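Local coordinates for protein acyl-homoserine-lactone synthase (Mesorhizobium sp. ORS 3359, PDB 6WNS) that makes acyl-homoserine lactone quorum-sensing signals, joining an acyl group delivered by coenzyme A to what is probably S-adenosylmethionine, as in related synthases, at residues A[21-26]-A[45-50]; A[28-33]-A[103-108]; A[128-133]-A[184-189]. One frame throughout, in Å; residues are numbered along the deposited sequence.

Interaction 1: A[21-26]-A[45-50]; sequences RYFRIR and IEIDAF
Arg26 and Glu46 form the salt bridge of this contact: NE and NH2 of Arg26 both donate to OE1 of Glu46, the NE–OE1 distance being 2.9 Å. The grip is side-on and falls on a single oxygen, which lies in the guanidinium plane, although the carboxylate is turned 37° from it. NE meets OE1 nearly along its C-O bond, whereas NH2 approaches from above the carboxylate plane. A bend at chi3 (53°) turns the arginine toward the loop, and its NH1 donates to Tyr22 OH at 3.1 Å. The same Glu46 oxygen also serves Arg105, and Asp51 takes a further bond from NH2 of Arg26. A methionine in place of Arg26 would probably leave Glu46 and Asp51 without this positive partner and Tyr22 OH without its donor. The backbone adds a second tie, Glu46 N giving a hydrogen bond to Phe23 O at 3.2 Å. Packing surrounds these bonds: Phe23 CB rests on CG2 of Ile45 (4.1 Å), CE2 of the Phe23 ring touches Ile47 CG1 (4.0 Å), and Glu46 O sits at the ring edge. Asp48 OD1 closes an Asx turn with Phe50 N. The contact thus joins helix 16-31 to the loop leading into strand 56-60, whose Tyr57 packs against Tyr22 and Phe23, while Arg72 of strand 69-75 binds Asp48.

Interaction 2: A[28-33]-A[103-108]; sequences DIYVKQ and WTRFFV
Tyr30 and Ile29, on the last part of helix 16-31, face Arg105 and Phe107 of strand 100-108 with the two backbones well apart: the nearest CA atoms, those of Ile29 and Phe107, are 8.5 Å from each other. The helix widens into a pi-type turn at 28-31. Arg105, although in the strand, has both backbone angles positive, a local break from the extended conformation. Side chains span the gap. NH1 of Arg105 is poised over the middle of the Tyr30 ring, 3.4 Å from CD1, with the guanidinium edge turned to the ring and the two planes 63° apart. This is a cation-pi contact, CZ of Arg105 standing 4.4 Å from the ring centroid of Tyr30 and almost on its normal. A bend at chi2 (-44°) folds the arginine so that CD also passes near Tyr30 OH. CG2 of Ile29 lies over the opposite face of the ring, which is therefore sandwiched. Beyond the ring, a water links Tyr30 OH, at a short 2.5 Å from the water oxygen, to Phe106 O, to which it donates. Ile29 CD1 meets CD2 of Phe107 at 3.6 Å, the two side chains crossing at about a right angle. Arg105 is also paired through NH1 with Glu46 and through NH2 with Asp48. Arg26 NE lies close to Arg105 NH1, so the carboxylates, helped at Arg105 by the ring, probably offset the charge of both arginines; aromatic face and acids together probably fix how the Arg105 guanidinium is turned.

Interaction 3: A[128-133]-A[184-189]; sequences GLLETA and EAIEQT
Leu130 meets Ile186 where helices 121-135 and 183-192 pack nearly antiparallel, their short segments crossing at -152° with axes 9.6 Å apart. Starting at the root of the leucine, CB lies against CG1 of Ile186 at 3.5 Å and is somewhat farther from CD1 of that residue. Leu130 CG stands anti to the carbonyl carbon (chi1 -64°), and from there the CD1 branch reaches the near side of the other helix. This methyl touches Ile186 CG1 again, comes within 4.1 Å of Ala185 CB, and approaches Thr189 OG1 at 4.2 Å. On the neighbouring flank, Ile186 CG2 faces CG and OE1 of Glu131, whose carboxylate pairs with Arg190 one turn farther along the second helix. Thr189 OG1 gives its hydrogen to Ala185 O at 2.8 Å, from above the carbonyl plane, and is also bonded to Trp158 NE1, a residue that touches Leu130 too. The chemistry is therefore that of close apolar packing bordered by polar groups: the threonine hydroxyl beside the leucine methyl is satisfied within its own helix and by the tryptophan, while the glutamate lays its aliphatic part on Ile186 and its charge is met by an arginine.

Interactions 1 and 2 are neighbours, their centres about 9 Å apart, and share helix 16-31; their segments alternate along the chain. They touch through the salt bridges of Arg105 to Glu46 and Asp48, so loop 45-50, the helix and strand 100-108 form one charged network. Interaction 3 comes later in the sequence and lies on the other side of the chain's centre, about 25 Å from interaction 1 and 22 Å from interaction 2, between centres. In the central mixed sheet of this acetyltransferase-clan fold, strand 100-108 thus contributes Arg105 to the charged cluster and, through Trp103 packed on Leu129, touches helix 121-135 of interaction 3.

Interaction 1: A[21-26]-A[45-50]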
loop_
_atom_site.group_PDB
_atom_site.type_symbol
_atom_site.label_atom_id
_atom_site.label_comp_id
_atom_site.label_asym_id
_atom_site.label_seq_id
_atom_site.Cartn_x
_atom_site.Cartn_y
_atom_site.Cartn_z
ATOM N N ARG A 21 5.409 -8.522 -14.387
ATOM C CA ARG A 21 4.832 -9.575 -13.516
ATOM C C ARG A 21 3.856 -8.933 -12.531
ATOM O O ARG A 21 2.820 -9.509 -12.281
ATOM C CB ARG A 21 5.945 -10.372 -12.821
ATOM C CG ARG A 21 6.716 -11.252 -13.803
ATOM C CD ARG A 21 7.545 -12.328 -13.140
ATOM N NE ARG A 21 8.382 -11.827 -12.061
ATOM C CZ ARG A 21 9.604 -11.320 -12.218
ATOM N NH1 ARG A 21 10.143 -11.223 -13.432
ATOM N NH2 ARG A 21 10.268 -10.928 -11.136
ATOM N N TYR A 22 4.204 -7.762 -11.991
ATOM C CA TYR A 22 3.385 -7.064 -10.988
ATOM C C TYR A 22 1.989 -6.769 -11.609
ATOM O O TYR A 22 0.973 -7.039 -10.946
ATOM C CB TYR A 22 4.118 -5.784 -10.558
ATOM C CG TYR A 22 3.255 -4.836 -9.783
ATOM C CD1 TYR A 22 2.826 -5.164 -8.500
ATOM C CD2 TYR A 22 2.815 -3.624 -10.320
ATOM C CE1 TYR A 22 1.942 -4.362 -7.804
ATOM C CE2 TYR A 22 2.001 -2.767 -9.577
ATOM C CZ TYR A 22 1.619 -3.098 -8.288
ATOM O OH TYR A 22 0.792 -2.256 -7.604
ATOM N N PHE A 23 1.925 -6.220 -12.826
ATOM C CA PHE A 23 0.622 -5.885 -13.458
ATOM C C PHE A 23 -0.183 -7.157 -13.810
ATOM O O PHE A 23 -1.428 -7.171 -13.802
ATOM C CB PHE A 23 0.819 -4.951 -14.623
ATOM C CG PHE A 23 1.082 -3.557 -14.120
ATOM C CD1 PHE A 23 2.332 -2.974 -14.266
ATOM C CD2 PHE A 23 0.084 -2.829 -13.510
ATOM C CE1 PHE A 23 2.598 -1.689 -13.779
ATOM C CE2 PHE A 23 0.336 -1.549 -13.042
ATOM C CZ PHE A 23 1.598 -0.989 -13.144
ATOM N N ARG A 24 0.498 -8.257 -14.060
ATOM C CA ARG A 24 -0.159 -9.575 -14.314
ATOM C C ARG A 24 -0.729 -10.089 -13.009
ATOM O O ARG A 24 -1.839 -10.635 -13.015
ATOM C CB ARG A 24 0.848 -10.568 -14.926
ATOM C CG ARG A 24 1.319 -10.150 -16.317
ATOM C CD ARG A 24 1.834 -11.292 -17.222
ATOM N NE ARG A 24 2.905 -10.955 -18.166
ATOM C CZ ARG A 24 3.152 -9.774 -18.777
ATOM N NH1 ARG A 24 2.395 -8.704 -18.555
ATOM N NH2 ARG A 24 4.200 -9.661 -19.601
ATOM N N ILE A 25 0.040 -9.977 -11.921
ATOM C CA ILE A 25 -0.394 -10.359 -10.566
ATOM C C ILE A 25 -1.655 -9.586 -10.175
ATOM O O ILE A 25 -2.608 -10.177 -9.596
ATOM C CB ILE A 25 0.773 -10.196 -9.586
ATOM C CG1 ILE A 25 1.796 -11.309 -9.807
ATOM C CG2 ILE A 25 0.257 -10.187 -8.179
ATOM C CD1 ILE A 25 3.079 -11.138 -8.991
ATOM N N ARG A 26 -1.695 -8.302 -10.458
ATOM C CA ARG A 26 -2.921 -7.489 -10.180
ATOM C C ARG A 26 -4.130 -8.021 -10.935
ATOM O O ARG A 26 -5.292 -8.007 -10.401
ATOM C CB ARG A 26 -2.572 -6.033 -10.512
ATOM C CG ARG A 26 -1.746 -5.490 -9.357
ATOM C CD ARG A 26 -1.358 -4.078 -9.482
ATOM N NE ARG A 26 -2.523 -3.225 -9.743
ATOM C CZ ARG A 26 -2.392 -1.927 -9.970
ATOM N NH1 ARG A 26 -1.260 -1.329 -9.682
ATOM N NH2 ARG A 26 -3.394 -1.241 -10.459
ATOM N N ILE A 45 -3.883 -7.900 -17.517
ATOM C CA ILE A 45 -3.295 -7.001 -16.513
ATOM C C ILE A 45 -4.437 -6.238 -15.823
ATOM O O ILE A 45 -5.546 -6.226 -16.332
ATOM C CB ILE A 45 -2.291 -6.008 -17.120
ATOM C CG1 ILE A 45 -3.010 -5.116 -18.110
ATOM C CG2 ILE A 45 -1.090 -6.681 -17.757
ATOM C CD1 ILE A 45 -2.255 -3.838 -18.470
ATOM N N GLU A 46 -4.144 -5.729 -14.654
ATOM C CA GLU A 46 -5.065 -4.756 -13.986
ATOM C C GLU A 46 -4.246 -3.482 -13.742
ATOM O O GLU A 46 -3.137 -3.521 -13.173
ATOM C CB GLU A 46 -5.734 -5.377 -12.787
ATOM C CG GLU A 46 -6.805 -4.482 -12.139
ATOM C CD GLU A 46 -6.262 -3.380 -11.234
ATOM O OE1 GLU A 46 -5.259 -3.615 -10.532
ATOM O OE2 GLU A 46 -6.947 -2.292 -11.181
ATOM N N ILE A 47 -4.857 -2.347 -14.090
ATOM C CA ILE A 47 -4.181 -1.052 -14.063
ATOM C C ILE A 47 -5.276 0.010 -13.928
ATOM O O ILE A 47 -6.328 -0.120 -14.529
ATOM C CB ILE A 47 -3.242 -0.901 -15.290
ATOM C CG1 ILE A 47 -2.373 0.345 -15.205
ATOM C CG2 ILE A 47 -4.046 -0.889 -16.567
ATOM C CD1 ILE A 47 -1.297 0.427 -16.323
ATOM N N ASP A 48 -4.998 1.047 -13.152
ATOM C CA ASP A 48 -6.001 2.088 -12.889
ATOM C C ASP A 48 -5.416 3.468 -13.175
ATOM O O ASP A 48 -4.268 3.624 -13.679
ATOM C CB ASP A 48 -6.601 1.926 -11.494
ATOM C CG ASP A 48 -5.710 2.382 -10.359
ATOM O OD1 ASP A 48 -4.642 2.968 -10.664
ATOM O OD2 ASP A 48 -6.057 2.025 -9.202
ATOM N N ALA A 49 -6.226 4.493 -12.928
ATOM C CA ALA A 49 -5.845 5.877 -13.285
ATOM C C ALA A 49 -4.610 6.322 -12.510
ATOM O O ALA A 49 -4.021 7.343 -12.879
ATOM C CB ALA A 49 -7.042 6.759 -12.992
ATOM N N PHE A 50 -4.261 5.656 -11.420
ATOM C CA PHE A 50 -3.192 6.093 -10.514
ATOM C C PHE A 50 -1.876 5.428 -10.827
ATOM O O PHE A 50 -0.826 5.817 -10.234
ATOM C CB PHE A 50 -3.597 5.883 -9.062
ATOM C CG PHE A 50 -4.966 6.467 -8.796
ATOM C CD1 PHE A 50 -5.228 7.833 -8.988
ATOM C CD2 PHE A 50 -5.995 5.662 -8.345
ATOM C CE1 PHE A 50 -6.506 8.354 -8.747
ATOM C CE2 PHE A 50 -7.267 6.176 -8.154
ATOM C CZ PHE A 50 -7.508 7.534 -8.294
#

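Interaction 2: A[28-33]-A[103-108]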
loop_
_atom_site.group_PDB
_atom_site.type_symbol
_atom_site.label_atom_id
_atom_site.label_comp_id
_atom_site.label_asym_id
_atom_site.label_seq_id
_atom_site.Cartn_x
_atom_site.Cartn_y
_atom_site.Cartn_z
ATOM N N ASP A 28 -4.511 -11.259 -11.567
ATOM C CA ASP A 28 -4.856 -12.493 -10.791
ATOM C C ASP A 28 -5.643 -12.117 -9.531
ATOM O O ASP A 28 -6.632 -12.809 -9.194
ATOM C CB ASP A 28 -3.619 -13.295 -10.445
ATOM C CG ASP A 28 -2.854 -13.824 -11.648
ATOM O OD1 ASP A 28 -3.462 -14.108 -12.670
ATOM O OD2 ASP A 28 -1.627 -13.897 -11.555
ATOM N N ILE A 29 -5.274 -11.047 -8.860
ATOM C CA ILE A 29 -5.803 -10.677 -7.532
ATOM C C ILE A 29 -7.104 -9.918 -7.690
ATOM O O ILE A 29 -8.070 -10.233 -6.969
ATOM C CB ILE A 29 -4.795 -9.814 -6.778
ATOM C CG1 ILE A 29 -3.604 -10.625 -6.295
ATOM C CG2 ILE A 29 -5.456 -9.040 -5.631
ATOM C CD1 ILE A 29 -2.511 -9.727 -5.763
ATOM N N TYR A 30 -7.110 -8.885 -8.532
ATOM C CA TYR A 30 -8.192 -7.877 -8.524
ATOM C C TYR A 30 -9.237 -8.229 -9.561
ATOM O O TYR A 30 -10.431 -7.900 -9.294
ATOM C CB TYR A 30 -7.659 -6.447 -8.729
ATOM C CG TYR A 30 -6.798 -6.008 -7.589
ATOM C CD1 TYR A 30 -5.422 -6.127 -7.647
ATOM C CD2 TYR A 30 -7.364 -5.559 -6.398
ATOM C CE1 TYR A 30 -4.629 -5.751 -6.577
ATOM C CE2 TYR A 30 -6.580 -5.212 -5.300
ATOM C CZ TYR A 30 -5.210 -5.336 -5.389
ATOM O OH TYR A 30 -4.441 -4.981 -4.328
ATOM N N VAL A 31 -8.825 -8.662 -10.768
ATOM C CA VAL A 31 -9.824 -8.894 -11.849
ATOM C C VAL A 31 -10.405 -10.299 -11.643
ATOM O O VAL A 31 -11.675 -10.379 -11.701
ATOM C CB VAL A 31 -9.257 -8.659 -13.260
ATOM C CG1 VAL A 31 -10.168 -9.160 -14.366
ATOM C CG2 VAL A 31 -8.983 -7.143 -13.423
ATOM N N LYS A 32 -9.541 -11.315 -11.403
ATOM C CA LYS A 32 -9.917 -12.751 -11.471
ATOM C C LYS A 32 -10.771 -13.037 -10.231
ATOM O O LYS A 32 -11.693 -13.861 -10.311
ATOM C CB LYS A 32 -8.660 -13.616 -11.675
ATOM C CG LYS A 32 -8.829 -14.898 -12.464
ATOM C CD LYS A 32 -7.572 -15.763 -12.538
ATOM C CE LYS A 32 -7.410 -16.688 -11.344
ATOM N NZ LYS A 32 -6.041 -16.595 -10.772
ATOM N N GLN A 33 -10.637 -12.299 -9.148
ATOM C CA GLN A 33 -11.601 -12.527 -8.029
ATOM C C GLN A 33 -12.618 -11.376 -7.867
ATOM O O GLN A 33 -13.345 -11.358 -6.836
ATOM C CB GLN A 33 -10.806 -12.905 -6.793
ATOM C CG GLN A 33 -10.250 -11.734 -6.058
ATOM C CD GLN A 33 -9.055 -12.219 -5.277
ATOM O OE1 GLN A 33 -8.660 -11.625 -4.278
ATOM N NE2 GLN A 33 -8.477 -13.323 -5.729
ATOM N N TRP A 103 -1.626 5.329 0.466
ATOM C CA TRP A 103 -1.462 3.857 0.382
ATOM C C TRP A 103 -2.665 3.233 -0.327
ATOM O O TRP A 103 -3.821 3.455 0.137
ATOM C CB TRP A 103 -1.319 3.308 1.791
ATOM C CG TRP A 103 -1.039 1.851 1.946
ATOM C CD1 TRP A 103 -0.523 0.970 1.044
ATOM C CD2 TRP A 103 -1.169 1.130 3.184
ATOM N NE1 TRP A 103 -0.342 -0.257 1.645
ATOM C CE2 TRP A 103 -0.700 -0.178 2.954
ATOM C CE3 TRP A 103 -1.551 1.493 4.489
ATOM C CZ2 TRP A 103 -0.706 -1.147 3.947
ATOM C CZ3 TRP A 103 -1.567 0.539 5.473
ATOM C CH2 TRP A 103 -1.139 -0.767 5.208
ATOM N N THR A 104 -2.391 2.477 -1.403
ATOM C CA THR A 104 -3.406 1.627 -2.053
ATOM C C THR A 104 -2.759 0.261 -2.330
ATOM O O THR A 104 -1.508 0.143 -2.314
ATOM C CB THR A 104 -3.950 2.338 -3.306
ATOM O OG1 THR A 104 -2.855 2.803 -4.107
ATOM C CG2 THR A 104 -4.842 3.520 -2.981
ATOM N N ARG A 105 -3.581 -0.708 -2.705
ATOM C CA ARG A 105 -3.106 -1.975 -3.316
ATOM C C ARG A 105 -2.140 -2.707 -2.383
ATOM O O ARG A 105 -1.101 -3.120 -2.829
ATOM C CB ARG A 105 -2.583 -1.643 -4.705
ATOM C CG ARG A 105 -3.652 -0.957 -5.543
ATOM C CD ARG A 105 -5.088 -1.494 -5.533
ATOM N NE ARG A 105 -5.847 -0.902 -6.646
ATOM C CZ ARG A 105 -5.914 -1.459 -7.850
ATOM N NH1 ARG A 105 -5.600 -2.736 -7.994
ATOM N NH2 ARG A 105 -6.555 -0.847 -8.824
ATOM N N PHE A 106 -2.505 -2.859 -1.114
ATOM C CA PHE A 106 -1.768 -3.748 -0.205
ATOM C C PHE A 106 -2.142 -5.175 -0.553
ATOM O O PHE A 106 -3.344 -5.451 -0.649
ATOM C CB PHE A 106 -2.128 -3.494 1.249
ATOM C CG PHE A 106 -1.569 -4.525 2.187
ATOM C CD1 PHE A 106 -0.243 -4.467 2.593
ATOM C CD2 PHE A 106 -2.373 -5.556 2.648
ATOM C CE1 PHE A 106 0.243 -5.393 3.514
ATOM C CE2 PHE A 106 -1.877 -6.497 3.538
ATOM C CZ PHE A 106 -0.575 -6.397 3.979
ATOM N N PHE A 107 -1.182 -6.013 -0.857
ATOM C CA PHE A 107 -1.480 -7.455 -1.016
ATOM C C PHE A 107 -0.307 -8.293 -0.516
ATOM O O PHE A 107 0.875 -7.876 -0.587
ATOM C CB PHE A 107 -1.760 -7.770 -2.485
ATOM C CG PHE A 107 -0.542 -7.583 -3.341
ATOM C CD1 PHE A 107 -0.102 -6.318 -3.695
ATOM C CD2 PHE A 107 0.219 -8.673 -3.717
ATOM C CE1 PHE A 107 1.043 -6.155 -4.453
ATOM C CE2 PHE A 107 1.330 -8.509 -4.529
ATOM C CZ PHE A 107 1.736 -7.259 -4.900
ATOM N N VAL A 108 -0.671 -9.494 -0.124
ATOM C CA VAL A 108 0.241 -10.603 0.178
ATOM C C VAL A 108 -0.219 -11.805 -0.635
ATOM O O VAL A 108 -1.461 -12.223 -0.599
ATOM C CB VAL A 108 0.212 -10.906 1.692
ATOM C CG1 VAL A 108 1.222 -11.969 2.065
ATOM C CG2 VAL A 108 0.410 -9.633 2.509
HETATM O O HOH W 1 -5.356 -4.325 -2.149
#

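Interaction 3: A[128-133]-A[184-189]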
loop_
_atom_site.group_PDB
_atom_site.type_symbol
_atom_site.label_atom_id
_atom_site.label_comp_id
_atom_site.label_asym_id
_atom_site.label_seq_id
_atom_site.Cartn_x
_atom_site.Cartn_y
_atom_site.Cartn_z
ATOM N N GLY A 128 8.112 -2.543 5.539
ATOM C CA GLY A 128 8.883 -2.052 4.382
ATOM C C GLY A 128 8.267 -0.775 3.861
ATOM O O GLY A 128 9.013 0.121 3.373
ATOM N N LEU A 129 6.938 -0.709 3.982
ATOM C CA LEU A 129 6.120 0.477 3.625
ATOM C C LEU A 129 6.586 1.634 4.518
ATOM O O LEU A 129 6.906 2.673 3.954
ATOM C CB LEU A 129 4.626 0.210 3.812
ATOM C CG LEU A 129 3.724 1.358 3.353
ATOM C CD1 LEU A 129 3.704 1.480 1.813
ATOM C CD2 LEU A 129 2.308 1.220 3.914
ATOM N N LEU A 130 6.631 1.446 5.840
ATOM C CA LEU A 130 7.000 2.538 6.791
ATOM C C LEU A 130 8.445 2.952 6.551
ATOM O O LEU A 130 8.730 4.161 6.564
ATOM C CB LEU A 130 6.852 2.075 8.233
ATOM C CG LEU A 130 5.435 1.721 8.648
ATOM C CD1 LEU A 130 5.422 1.172 10.061
ATOM C CD2 LEU A 130 4.529 2.931 8.503
ATOM N N GLU A 131 9.313 1.973 6.327
ATOM C CA GLU A 131 10.758 2.222 6.117
ATOM C C GLU A 131 10.962 2.998 4.811
ATOM O O GLU A 131 11.801 3.915 4.764
ATOM C CB GLU A 131 11.523 0.902 6.176
ATOM C CG GLU A 131 11.745 0.453 7.602
ATOM C CD GLU A 131 12.705 -0.746 7.749
ATOM O OE1 GLU A 131 12.368 -1.662 8.478
ATOM O OE2 GLU A 131 13.822 -0.714 7.186
ATOM N N THR A 132 10.263 2.635 3.755
ATOM C CA THR A 132 10.372 3.345 2.461
ATOM C C THR A 132 9.849 4.763 2.648
ATOM O O THR A 132 10.580 5.733 2.179
ATOM C CB THR A 132 9.663 2.564 1.373
ATOM O OG1 THR A 132 10.200 1.240 1.456
ATOM C CG2 THR A 132 9.845 3.179 0.003
ATOM N N ALA A 133 8.713 4.913 3.395
ATOM C CA ALA A 133 8.124 6.263 3.536
ATOM C C ALA A 133 9.103 7.141 4.350
ATOM O O ALA A 133 9.301 8.326 3.975
ATOM C CB ALA A 133 6.762 6.174 4.171
ATOM N N GLU A 184 9.036 4.358 15.824
ATOM C CA GLU A 184 8.487 3.508 16.916
ATOM C C GLU A 184 7.589 2.487 16.231
ATOM O O GLU A 184 7.816 1.244 16.428
ATOM C CB GLU A 184 7.757 4.292 18.034
ATOM C CG GLU A 184 7.305 5.727 17.703
ATOM C CD GLU A 184 8.304 6.866 17.956
ATOM O OE1 GLU A 184 8.901 7.381 16.977
ATOM O OE2 GLU A 184 8.443 7.276 19.116
ATOM N N ALA A 185 6.660 2.997 15.414
ATOM C CA ALA A 185 5.730 2.185 14.598
ATOM C C ALA A 185 6.609 1.084 13.961
ATOM O O ALA A 185 6.361 -0.219 14.199
ATOM C CB ALA A 185 4.994 3.092 13.632
ATOM N N ILE A 186 7.737 1.535 13.360
ATOM C CA ILE A 186 8.666 0.611 12.653
ATOM C C ILE A 186 9.150 -0.484 13.613
ATOM O O ILE A 186 9.069 -1.682 13.250
ATOM C CB ILE A 186 9.804 1.403 11.995
ATOM C CG1 ILE A 186 9.270 2.189 10.788
ATOM C CG2 ILE A 186 10.921 0.462 11.583
ATOM C CD1 ILE A 186 9.858 3.590 10.657
ATOM N N GLU A 187 9.637 -0.095 14.791
ATOM C CA GLU A 187 10.291 -1.032 15.732
ATOM C C GLU A 187 9.315 -2.139 16.172
ATOM O O GLU A 187 9.687 -3.394 16.080
ATOM C CB GLU A 187 10.816 -0.273 16.957
ATOM C CG GLU A 187 12.307 -0.124 16.913
ATOM C CD GLU A 187 12.948 -1.421 16.480
ATOM O OE1 GLU A 187 13.533 -1.397 15.263
ATOM O OE2 GLU A 187 12.800 -2.465 17.334
ATOM N N GLN A 188 8.140 -1.707 16.656
ATOM C CA GLN A 188 7.104 -2.595 17.253
ATOM C C GLN A 188 6.664 -3.596 16.157
ATOM O O GLN A 188 6.419 -4.795 16.462
ATOM C CB GLN A 188 5.946 -1.738 17.798
ATOM C CG GLN A 188 5.676 -1.875 19.301
ATOM C CD GLN A 188 5.475 -3.291 19.791
ATOM O OE1 GLN A 188 6.515 -3.969 20.241
ATOM N NE2 GLN A 188 4.142 -3.720 19.825
ATOM N N THR A 189 6.660 -3.154 14.909
ATOM C CA THR A 189 6.163 -3.973 13.761
ATOM C C THR A 189 7.114 -5.177 13.585
ATOM O O THR A 189 6.638 -6.407 13.667
ATOM C CB THR A 189 6.025 -3.151 12.468
ATOM O OG1 THR A 189 4.975 -2.103 12.601
ATOM C CG2 THR A 189 5.679 -4.035 11.275
#